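Predicted protease of the collagenase family (Methanopyrus kandleri, PDB 5D88) binds zinc and is probably a peptidase of the U32 family, built on a TIM barrel. Local coordinates at residues T188-I193 against V245-S250. Numbering follows the deposited sequence.
Sequences TAVGAI and VFILAS. With ACT (acetate ion), chain C.
Val190 and Ile247 meet because Ile247 sets CG1 anti to its carbonyl carbon (chi1 -55°) and bends at chi2 (-59°). This brings Ile247 CD1 to 3.8 Å from Val190 CB. On the face carrying Thr188, Val190, Val245 and Ile247, Val190 CG2 touches Val245 CG1 and Thr188 CG2 lies alongside Val245 CG2. On the side of Ala189 and Phe246, Leu248 puts CD1 3.7 Å above the Phe246 ring plane, offset toward the rim. The same methyl packs on Ala189 CB, while Leu248 CD2 reaches Ala192 CB. The two backbones run parallel and in register. Phe246 N donates to Thr188 O, and Val190 N to Phe246 O, each at 2.8 Å. Leu248 N continues the pattern to Val190 O at 3.0 Å, just past the strand end. Gly191 turns the chain with a positive phi of 90°. Beyond the turn, Ile193 N donates an almost straight bond of 2.8 Å to O of an acetate, probably from the crystallisation liquor. It is also hydrogen-bonded to His141 NE2, Arg204 NH2 and Leu56 N. The contact joins the last two strands of the TIM barrel, 185-190 and 244-247. Strand 23-27 flanks 244-247 and closes the barrel, and strand 192-193 pairs antiparallel with 233-234.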
loop_
_atom_site.group_PDB
_atom_site.type_symbol
_atom_site.label_atom_id
_atom_site.label_comp_id
_atom_site.label_asym_id
_atom_site.label_seq_id
_atom_site.Cartn_x
_atom_site.Cartn_y
_atom_site.Cartn_z
ATOM N N THR A 188 -4.173 -3.913 19.617
ATOM C CA THR A 188 -4.982 -2.842 19.058
ATOM C C THR A 188 -4.249 -1.522 19.215
ATOM O O THR A 188 -3.649 -1.255 20.262
ATOM C CB THR A 188 -6.350 -2.763 19.750
ATOM O OG1 THR A 188 -7.071 -1.643 19.245
ATOM C CG2 THR A 188 -6.205 -2.619 21.257
ATOM N N ALA A 189 -4.277 -0.717 18.160
ATOM C CA ALA A 189 -3.676 0.611 18.157
ATOM C C ALA A 189 -4.767 1.646 18.325
ATOM O O ALA A 189 -5.725 1.652 17.553
ATOM C CB ALA A 189 -2.927 0.870 16.852
ATOM N N VAL A 190 -4.608 2.524 19.317
ATOM C CA VAL A 190 -5.589 3.566 19.634
ATOM C C VAL A 190 -5.053 4.918 19.189
ATOM O O VAL A 190 -3.966 5.331 19.607
ATOM C CB VAL A 190 -5.901 3.591 21.135
ATOM C CG1 VAL A 190 -6.949 4.657 21.448
ATOM C CG2 VAL A 190 -6.331 2.192 21.595
ATOM N N GLY A 191 -5.844 5.630 18.397
ATOM C CA GLY A 191 -5.407 6.872 17.816
ATOM C C GLY A 191 -4.754 6.684 16.481
ATOM O O GLY A 191 -4.001 7.559 16.037
ATOM N N ALA A 192 -5.004 5.552 15.842
ATOM C CA ALA A 192 -4.382 5.183 14.586
ATOM C C ALA A 192 -5.388 5.299 13.453
ATOM O O ALA A 192 -6.601 5.238 13.658
ATOM C CB ALA A 192 -3.840 3.760 14.657
ATOM N N ILE A 193 -4.866 5.430 12.252
ATOM C CA ILE A 193 -5.674 5.565 11.045
ATOM C C ILE A 193 -5.963 4.181 10.485
ATOM O O ILE A 193 -5.097 3.309 10.481
ATOM C CB ILE A 193 -4.945 6.447 10.021
ATOM C CG1 ILE A 193 -4.748 7.852 10.587
ATOM C CG2 ILE A 193 -5.720 6.544 8.710
ATOM C CD1 ILE A 193 -3.612 8.533 9.945
ATOM N N VAL A 245 -2.567 -3.315 24.156
ATOM C CA VAL A 245 -3.096 -2.027 23.736
ATOM C C VAL A 245 -1.915 -1.115 23.488
ATOM O O VAL A 245 -1.031 -0.996 24.341
ATOM C CB VAL A 245 -4.037 -1.408 24.787
ATOM C CG1 VAL A 245 -4.502 -0.038 24.340
ATOM C CG2 VAL A 245 -5.227 -2.288 24.999
ATOM N N PHE A 246 -1.903 -0.481 22.327
ATOM C CA PHE A 246 -0.835 0.424 21.925
ATOM C C PHE A 246 -1.456 1.798 21.752
ATOM O O PHE A 246 -2.273 2.009 20.848
ATOM C CB PHE A 246 -0.184 -0.083 20.643
ATOM C CG PHE A 246 0.787 0.861 20.006
ATOM C CD1 PHE A 246 1.588 1.713 20.748
ATOM C CD2 PHE A 246 0.918 0.869 18.624
ATOM C CE1 PHE A 246 2.488 2.575 20.104
ATOM C CE2 PHE A 246 1.826 1.718 17.988
ATOM C CZ PHE A 246 2.603 2.569 18.732
ATOM N N ILE A 247 -1.066 2.724 22.618
ATOM C CA ILE A 247 -1.575 4.089 22.586
ATOM C C ILE A 247 -0.641 4.944 21.743
ATOM O O ILE A 247 0.529 5.125 22.097
ATOM C CB ILE A 247 -1.689 4.657 24.005
ATOM C CG1 ILE A 247 -2.547 3.742 24.870
ATOM C CG2 ILE A 247 -2.219 6.066 23.953
ATOM C CD1 ILE A 247 -3.933 3.551 24.341
ATOM N N LEU A 248 -1.155 5.502 20.641
ATOM C CA LEU A 248 -0.346 6.423 19.840
ATOM C C LEU A 248 -0.426 7.848 20.368
ATOM O O LEU A 248 0.591 8.448 20.720
ATOM C CB LEU A 248 -0.793 6.435 18.385
ATOM C CG LEU A 248 -0.309 5.348 17.482
ATOM C CD1 LEU A 248 -1.048 4.124 17.916
ATOM C CD2 LEU A 248 -0.585 5.696 16.047
ATOM N N ALA A 249 -1.623 8.410 20.379
ATOM C CA ALA A 249 -1.847 9.790 20.793
ATOM C C ALA A 249 -2.412 9.807 22.207
ATOM O O ALA A 249 -3.510 9.298 22.450
ATOM C CB ALA A 249 -2.785 10.480 19.816
ATOM N N SER A 250 -1.662 10.398 23.132
ATOM C CA SER A 250 -1.982 10.353 24.549
ATOM C C SER A 250 -2.442 11.696 25.107
ATOM O O SER A 250 -2.875 11.756 26.265
ATOM C CB SER A 250 -0.749 9.871 25.337
ATOM O OG SER A 250 -1.045 9.706 26.713
HETATM C C ACT C . -1.245 6.250 11.642
HETATM O O ACT C . -2.080 5.319 11.744
HETATM O OXT ACT C . -0.444 6.173 10.682
HETATM C CH3 ACT C . -1.232 7.410 12.599
#